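Local coordinates for protein citrate synthase (Metallosphaera sedula, PDB 6ABX) that probably catalyses the condensation of oxaloacetate with acetyl-CoA to citrate and free CoA, a step of the tricarboxylic acid cycle, at residues S79-V82 / K83-A86; E150-L153 / Y154-R157; D322-P325 / T326-S330. All coordinates share one frame; numbering follows the deposited sequence.

Contact 1 (S79-V82 / K83-A86)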
loop_
_atom_site.group_PDB
_atom_site.type_symbol
_atom_site.label_atom_id
_atom_site.label_comp_id
_atom_site.label_asym_id
_atom_site.label_seq_id
_atom_site.Cartn_x
_atom_site.Cartn_y
_atom_site.Cartn_z
ATOM N N SER A 79 -16.089 12.115 8.359
ATOM C CA SER A 79 -17.219 12.608 7.636
ATOM C C SER A 79 -16.953 14.029 7.157
ATOM O O SER A 79 -17.362 14.343 6.044
ATOM C CB SER A 79 -18.542 12.502 8.363
ATOM O OG SER A 79 -18.515 13.197 9.599
ATOM N N THR A 80 -16.356 14.885 8.004
ATOM C CA THR A 80 -16.033 16.249 7.566
ATOM C C THR A 80 -15.074 16.228 6.365
ATOM O O THR A 80 -15.273 16.973 5.408
ATOM C CB THR A 80 -15.523 17.152 8.697
ATOM O OG1 THR A 80 -16.642 17.264 9.578
ATOM C CG2 THR A 80 -15.080 18.510 8.194
ATOM N N PHE A 81 -14.040 15.384 6.424
ATOM C CA PHE A 81 -13.107 15.231 5.337
ATOM C C PHE A 81 -13.801 14.850 4.023
ATOM O O PHE A 81 -13.523 15.401 2.918
ATOM C CB PHE A 81 -11.999 14.234 5.692
ATOM C CG PHE A 81 -10.966 14.158 4.587
ATOM C CD1 PHE A 81 -9.933 15.075 4.510
ATOM C CD2 PHE A 81 -11.058 13.185 3.593
ATOM C CE1 PHE A 81 -8.996 15.008 3.488
ATOM C CE2 PHE A 81 -10.125 13.138 2.551
ATOM C CZ PHE A 81 -9.103 14.051 2.501
ATOM N N VAL A 82 -14.719 13.875 4.101
ATOM C CA VAL A 82 -15.427 13.476 2.902
ATOM C C VAL A 82 -16.253 14.636 2.335
ATOM O O VAL A 82 -16.309 14.838 1.154
ATOM C CB VAL A 82 -16.306 12.251 3.165
ATOM C CG1 VAL A 82 -17.158 11.921 1.959
ATOM C CG2 VAL A 82 -15.448 11.065 3.573
ATOM N N LYS A 83 -16.992 15.349 3.181
ATOM C CA LYS A 83 -17.788 16.466 2.692
ATOM C C LYS A 83 -16.925 17.514 1.969
ATOM O O LYS A 83 -17.359 18.154 0.982
ATOM C CB LYS A 83 -18.562 17.074 3.872
ATOM C CG LYS A 83 -19.688 16.196 4.369
ATOM C CD LYS A 83 -20.364 16.814 5.626
ATOM C CE LYS A 83 -20.775 15.789 6.654
ATOM N NZ LYS A 83 -21.469 16.427 7.811
ATOM N N ARG A 84 -15.743 17.765 2.527
ATOM C CA ARG A 84 -14.830 18.757 2.068
ATOM C C ARG A 84 -14.348 18.377 0.665
ATOM O O ARG A 84 -14.120 19.253 -0.209
ATOM C CB ARG A 84 -13.636 18.896 3.019
ATOM C CG ARG A 84 -12.571 19.831 2.490
ATOM C CD ARG A 84 -11.631 20.390 3.524
ATOM N NE ARG A 84 -10.841 19.394 4.201
ATOM C CZ ARG A 84 -9.593 19.060 3.892
ATOM N NH1 ARG A 84 -9.055 19.436 2.735
ATOM N NH2 ARG A 84 -8.904 18.336 4.759
ATOM N N THR A 85 -14.160 17.066 0.426
ATOM C CA THR A 85 -13.380 16.606 -0.751
ATOM C C THR A 85 -14.206 15.858 -1.799
ATOM O O THR A 85 -13.688 15.595 -2.907
ATOM C CB THR A 85 -12.205 15.713 -0.321
ATOM O OG1 THR A 85 -12.706 14.554 0.363
ATOM C CG2 THR A 85 -11.239 16.449 0.568
ATOM N N ALA A 86 -15.473 15.549 -1.494
ATOM C CA ALA A 86 -16.274 14.687 -2.374
ATOM C C ALA A 86 -16.367 15.223 -3.798
ATOM O O ALA A 86 -16.408 14.455 -4.755
ATOM C CB ALA A 86 -17.660 14.562 -1.808
HETATM O O HOH W 1 -19.209 15.933 9.545
#

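Contact 2 (E150-L153 / Y154-R157)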
loop_
_atom_site.group_PDB
_atom_site.type_symbol
_atom_site.label_atom_id
_atom_site.label_comp_id
_atom_site.label_asym_id
_atom_site.label_seq_id
_atom_site.Cartn_x
_atom_site.Cartn_y
_atom_site.Cartn_z
ATOM N N GLU A 150 -29.104 -3.713 1.815
ATOM C CA GLU A 150 -30.305 -2.846 1.941
ATOM C C GLU A 150 -29.877 -1.457 2.467
ATOM O O GLU A 150 -30.300 -0.394 1.975
ATOM C CB GLU A 150 -31.372 -3.473 2.842
ATOM C CG GLU A 150 -32.610 -2.587 2.806
ATOM C CD GLU A 150 -33.906 -3.063 3.430
ATOM O OE1 GLU A 150 -33.885 -4.159 4.082
ATOM O OE2 GLU A 150 -34.928 -2.311 3.257
ATOM N N ASN A 151 -29.019 -1.456 3.488
ATOM C CA ASN A 151 -28.544 -0.230 4.071
ATOM C C ASN A 151 -27.735 0.600 3.060
ATOM O O ASN A 151 -27.788 1.851 3.083
ATOM C CB ASN A 151 -27.669 -0.472 5.301
ATOM C CG ASN A 151 -27.198 0.819 5.914
ATOM O OD1 ASN A 151 -28.030 1.575 6.443
ATOM N ND2 ASN A 151 -25.902 1.052 5.907
ATOM N N PHE A 152 -26.916 -0.061 2.234
ATOM C CA PHE A 152 -26.072 0.640 1.290
ATOM C C PHE A 152 -26.961 1.444 0.309
ATOM O O PHE A 152 -26.736 2.645 0.070
ATOM C CB PHE A 152 -25.183 -0.367 0.538
ATOM C CG PHE A 152 -23.923 0.187 -0.083
ATOM C CD1 PHE A 152 -23.704 1.545 -0.244
ATOM C CD2 PHE A 152 -22.932 -0.676 -0.507
ATOM C CE1 PHE A 152 -22.534 2.026 -0.798
ATOM C CE2 PHE A 152 -21.777 -0.186 -1.096
ATOM C CZ PHE A 152 -21.551 1.156 -1.184
ATOM N N LEU A 153 -28.013 0.815 -0.174
ATOM C CA LEU A 153 -28.942 1.500 -1.089
ATOM C C LEU A 153 -29.733 2.589 -0.366
ATOM O O LEU A 153 -29.955 3.661 -0.897
ATOM C CB LEU A 153 -29.877 0.497 -1.753
ATOM C CG LEU A 153 -29.205 -0.451 -2.751
ATOM C CD1 LEU A 153 -30.201 -1.469 -3.257
ATOM C CD2 LEU A 153 -28.577 0.313 -3.887
ATOM N N TYR A 154 -30.089 2.340 0.886
ATOM C CA TYR A 154 -30.790 3.328 1.731
ATOM C C TYR A 154 -29.934 4.593 1.898
ATOM O O TYR A 154 -30.404 5.706 1.750
ATOM C CB TYR A 154 -31.126 2.710 3.088
ATOM C CG TYR A 154 -31.514 3.704 4.141
ATOM C CD1 TYR A 154 -32.719 4.381 4.048
ATOM C CD2 TYR A 154 -30.659 4.040 5.165
ATOM C CE1 TYR A 154 -33.047 5.360 4.979
ATOM C CE2 TYR A 154 -30.989 4.990 6.123
ATOM C CZ TYR A 154 -32.208 5.634 6.036
ATOM O OH TYR A 154 -32.547 6.603 6.954
ATOM N N MET A 155 -28.636 4.433 2.104
ATOM C CA MET A 155 -27.766 5.559 2.337
ATOM C C MET A 155 -27.568 6.385 1.055
ATOM O O MET A 155 -27.182 7.537 1.143
ATOM C CB MET A 155 -26.421 5.124 2.900
ATOM C CG MET A 155 -26.510 4.588 4.349
ATOM S SD MET A 155 -24.894 4.310 5.081
ATOM C CE MET A 155 -24.232 3.156 3.866
ATOM N N ILE A 156 -27.667 5.764 -0.127
ATOM C CA ILE A 156 -27.592 6.506 -1.407
ATOM C C ILE A 156 -28.903 7.217 -1.723
ATOM O O ILE A 156 -28.903 8.354 -2.257
ATOM C CB ILE A 156 -27.228 5.502 -2.537
ATOM C CG1 ILE A 156 -25.884 4.831 -2.296
ATOM C CG2 ILE A 156 -27.261 6.177 -3.892
ATOM C CD1 ILE A 156 -24.773 5.783 -2.543
ATOM N N ARG A 157 -30.019 6.487 -1.573
ATOM C CA ARG A 157 -31.319 6.964 -2.053
ATOM C C ARG A 157 -32.031 7.786 -0.991
ATOM O O ARG A 157 -32.856 8.648 -1.327
ATOM C CB ARG A 157 -32.174 5.768 -2.488
ATOM C CG ARG A 157 -31.766 5.223 -3.857
ATOM C CD ARG A 157 -31.295 3.812 -3.823
ATOM N NE ARG A 157 -31.374 3.142 -5.121
ATOM C CZ ARG A 157 -32.052 2.053 -5.315
ATOM N NH1 ARG A 157 -33.034 1.733 -4.485
ATOM N NH2 ARG A 157 -31.698 1.265 -6.304
#

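Contact 3 (D322-P325 / T326-S330)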
loop_
_atom_site.group_PDB
_atom_site.type_symbol
_atom_site.label_atom_id
_atom_site.label_comp_id
_atom_site.label_asym_id
_atom_site.label_seq_id
_atom_site.Cartn_x
_atom_site.Cartn_y
_atom_site.Cartn_z
ATOM N N ASP A 322 -17.894 6.909 -11.529
ATOM C CA ASP A 322 -16.544 6.946 -11.095
ATOM C C ASP A 322 -16.436 6.490 -9.623
ATOM O O ASP A 322 -15.329 6.412 -9.117
ATOM C CB ASP A 322 -15.904 8.296 -11.324
ATOM C CG ASP A 322 -16.441 9.314 -10.366
ATOM O OD1 ASP A 322 -17.524 9.054 -9.836
ATOM O OD2 ASP A 322 -15.772 10.367 -10.189
ATOM N N LEU A 323 -17.562 6.199 -8.960
ATOM C CA LEU A 323 -17.486 5.535 -7.629
ATOM C C LEU A 323 -17.274 4.033 -7.780
ATOM O O LEU A 323 -17.038 3.333 -6.730
ATOM C CB LEU A 323 -18.763 5.840 -6.852
ATOM C CG LEU A 323 -18.888 7.293 -6.424
ATOM C CD1 LEU A 323 -20.080 7.481 -5.518
ATOM C CD2 LEU A 323 -17.630 7.753 -5.700
ATOM N N PHE A 324 -17.379 3.464 -8.993
ATOM C CA PHE A 324 -17.373 1.991 -9.095
ATOM C C PHE A 324 -16.115 1.363 -8.468
ATOM O O PHE A 324 -16.240 0.349 -7.773
ATOM C CB PHE A 324 -17.521 1.459 -10.528
ATOM C CG PHE A 324 -17.358 -0.052 -10.543
ATOM C CD1 PHE A 324 -18.168 -0.853 -9.738
ATOM C CD2 PHE A 324 -16.297 -0.665 -11.193
ATOM C CE1 PHE A 324 -17.973 -2.227 -9.665
ATOM C CE2 PHE A 324 -16.122 -2.037 -11.132
ATOM C CZ PHE A 324 -16.949 -2.819 -10.361
ATOM N N PRO A 325 -14.885 1.903 -8.635
ATOM C CA PRO A 325 -13.712 1.298 -8.006
ATOM C C PRO A 325 -13.818 1.260 -6.473
ATOM O O PRO A 325 -13.328 0.299 -5.813
ATOM C CB PRO A 325 -12.526 2.180 -8.408
ATOM C CG PRO A 325 -13.022 2.912 -9.672
ATOM C CD PRO A 325 -14.530 2.955 -9.629
ATOM N N THR A 326 -14.515 2.249 -5.910
ATOM C CA THR A 326 -14.677 2.255 -4.429
ATOM C C THR A 326 -15.590 1.091 -4.025
ATOM O O THR A 326 -15.419 0.505 -2.895
ATOM C CB THR A 326 -15.093 3.593 -3.819
ATOM O OG1 THR A 326 -16.434 3.934 -4.179
ATOM C CG2 THR A 326 -14.154 4.725 -4.192
ATOM N N ILE A 327 -16.649 0.879 -4.808
ATOM C CA ILE A 327 -17.609 -0.176 -4.515
ATOM C C ILE A 327 -16.902 -1.542 -4.599
ATOM O O ILE A 327 -17.114 -2.453 -3.734
ATOM C CB ILE A 327 -18.823 -0.051 -5.451
ATOM C CG1 ILE A 327 -19.531 1.280 -5.239
ATOM C CG2 ILE A 327 -19.789 -1.195 -5.223
ATOM C CD1 ILE A 327 -20.481 1.595 -6.361
ATOM N N PHE A 328 -16.085 -1.717 -5.645
ATOM C CA PHE A 328 -15.215 -2.903 -5.727
ATOM C C PHE A 328 -14.455 -3.088 -4.407
ATOM O O PHE A 328 -14.473 -4.171 -3.809
ATOM C CB PHE A 328 -14.338 -2.748 -6.959
ATOM C CG PHE A 328 -13.543 -3.938 -7.417
ATOM C CD1 PHE A 328 -12.725 -4.642 -6.549
ATOM C CD2 PHE A 328 -13.594 -4.337 -8.744
ATOM C CE1 PHE A 328 -11.986 -5.733 -6.996
ATOM C CE2 PHE A 328 -12.831 -5.419 -9.187
ATOM C CZ PHE A 328 -12.028 -6.109 -8.307
ATOM N N ALA A 329 -13.756 -2.051 -3.956
ATOM C CA ALA A 329 -12.974 -2.115 -2.703
ATOM C C ALA A 329 -13.861 -2.506 -1.530
ATOM O O ALA A 329 -13.419 -3.259 -0.663
ATOM C CB ALA A 329 -12.292 -0.793 -2.429
ATOM N N SER A 330 -15.124 -2.021 -1.510
ATOM C CA SER A 330 -16.015 -2.247 -0.379
ATOM C C SER A 330 -16.256 -3.752 -0.205
ATOM O O SER A 330 -16.388 -4.217 0.894
ATOM C CB SER A 330 -17.332 -1.495 -0.515
ATOM O OG SER A 330 -18.257 -2.148 -1.360
#

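Contact 1 (S79-V82 / K83-A86)
Thr85 lays its methyl over one face of the Phe81 ring, with CG2 4.0 Å from the ring centroid and 19° off the normal, a CH-pi contact between residues one helical turn apart. The same threonine turns back on the backbone: OG1 sits between its own N and carbonyl carbon (chi1 61°) and gives a 2.8 Å hydrogen bond to Phe81 O, an oxygen that Thr85 N reaches only weakly. Ring, methyl and hydroxyl thus form the compact part of the contact, the ring packed against Thr97 and Thr98 of helix 91-105 and Leu104 of the second subunit. At the ring's edge, Arg84 NH2 comes within 3.4 Å of Phe81 CD1; Arg84 NH1 has long, weak ion pairs with Asp77 and Glu105 of the second subunit. Replacing Phe81 by an alanine is likely to leave the Thr85 methyl without its aromatic cover and Arg84 NH2 without the ring edge beside it. The solvent side, carried by Thr80 and Lys83, is looser. There a water bridges Thr80 OG1, Lys83 NZ and, at its buried end, Ser79 OG, accepting from Lys83 NZ at 2.9 Å, while both hydroxyls also bond to Glu76 O. The pattern is that of an amphipathic alpha-helix near its C-terminal end, Phe81 and Thr85 toward helix 91-105 and the second subunit, Thr80 and Lys83 on the hydrated side.

Contact 2 (E150-L153 / Y154-R157)
With CG of Asn151 opposite its backbone N (chi1 -179°) and CG of Met155 opposite its carbonyl carbon, the two side chains meet one turn apart on the same flank of the helix. Met155 then bends at its last torsion (-58°), which brings the thioether up beside the amide nitrogen: CE lies 3.4 Å and SD 3.5 Å from Asn151 ND2. The amide oxygen is turned toward Tyr154. Asn151 OD1 approaches the edge of the Tyr154 ring, 3.8 Å from CD2 and near the ring plane, the amide and ring planes being 39° apart. Its hydrogen bond comes from Asp143 N, which should fix the flip of the amide, so that nitrogen rather than oxygen meets the sulfur.

On another flank Leu153 and Arg157 run side by side in the same direction. Leu153 CD2 rests over one face of the guanidinium, toward its rim, 4.1 Å from Arg157 NH2. The methyl covers a face of the charged group, while the same NH2 is held by a salt bridge to Asp165 and a hydrogen bond to Met317 O. The Phe152 ring is touched only loosely within the turn, by Met155 CE and Ile156 CG1, each 4.4 Å from CD1. Beneath the side chains i to i+4 bonds hold the turn, such as Met155 N to Asn151 O at 2.9 Å, some with weak i to i+3 companions.

Helix 148-157 is wedged between two others: Phe152, Met155 and Ile156 pack on Ser128 of helix 112-134, whereas Leu153 and Phe152 lean on Leu169 of helix 163-174, and Phe152 also meets Phe319 edge-to-face.

Contact 3 (D322-P325 / T326-S330)
Phe324 and Phe328, one turn apart, cross at a slant: CZ of Phe324 comes to the edge of the Phe328 ring, near its plane, 4.0 Å from CD2. Both rings leave the helix with CG opposite the backbone N (chi1 174° and -169°), which sends them out on one flank. Ile327 CB adds a loose apolar contact, 4.4 Å from Phe324 CD1. This flank borders the active site: the Phe328 side chain lies about 4 Å from the bound citrate and about 4 Å from the side chain of Arg332, an oxaloacetate-binding residue, and it meets His176 edge-to-face. The Phe324 side chain is about 5 Å from that of Asp307, a predicted active-site residue. The turn belongs to the start of helix 324-343, entered from a short 3-10 segment. Pro325 fits the first turn, where a backbone N needs no partner within the helix. Leu323 O is gripped twice, by Ile327 N at 3.1 Å and by Thr326 OG1 at 2.7 Å, the hydroxyl lying in the carbonyl plane on a lone pair. Thr326 N adds a weak third bond. Away from the rings, Leu323 packs on Ile130 and Thr326 on Ile127, both of helix 112-134. One turn on, Ser330 OG gives a 2.7 Å bond to Ile327 O, again in plane on a lone pair.

Overall arrangement
Along the chain the three contacts come in series, on helix 76-85, helix 148-157 and the 3-10 turn and first turns of helix 324-343, all within the citrate synthase fold. Helix 112-134 is their common neighbour, receiving side chains from each. Contact 3 lies deepest, its centre about 6 Å from the chain centre, with the centres of contacts 1 and 2 about 17 and 15 Å from its own and about 19 Å from each other. Contacts 2 and 3 touch directly, Phe152 CE2 packing 4.0 Å from Ser330 OG; contact 1 touches neither. The mostly helical body thus runs from a subunit interface at contact 1 to the citrate site beside contact 3.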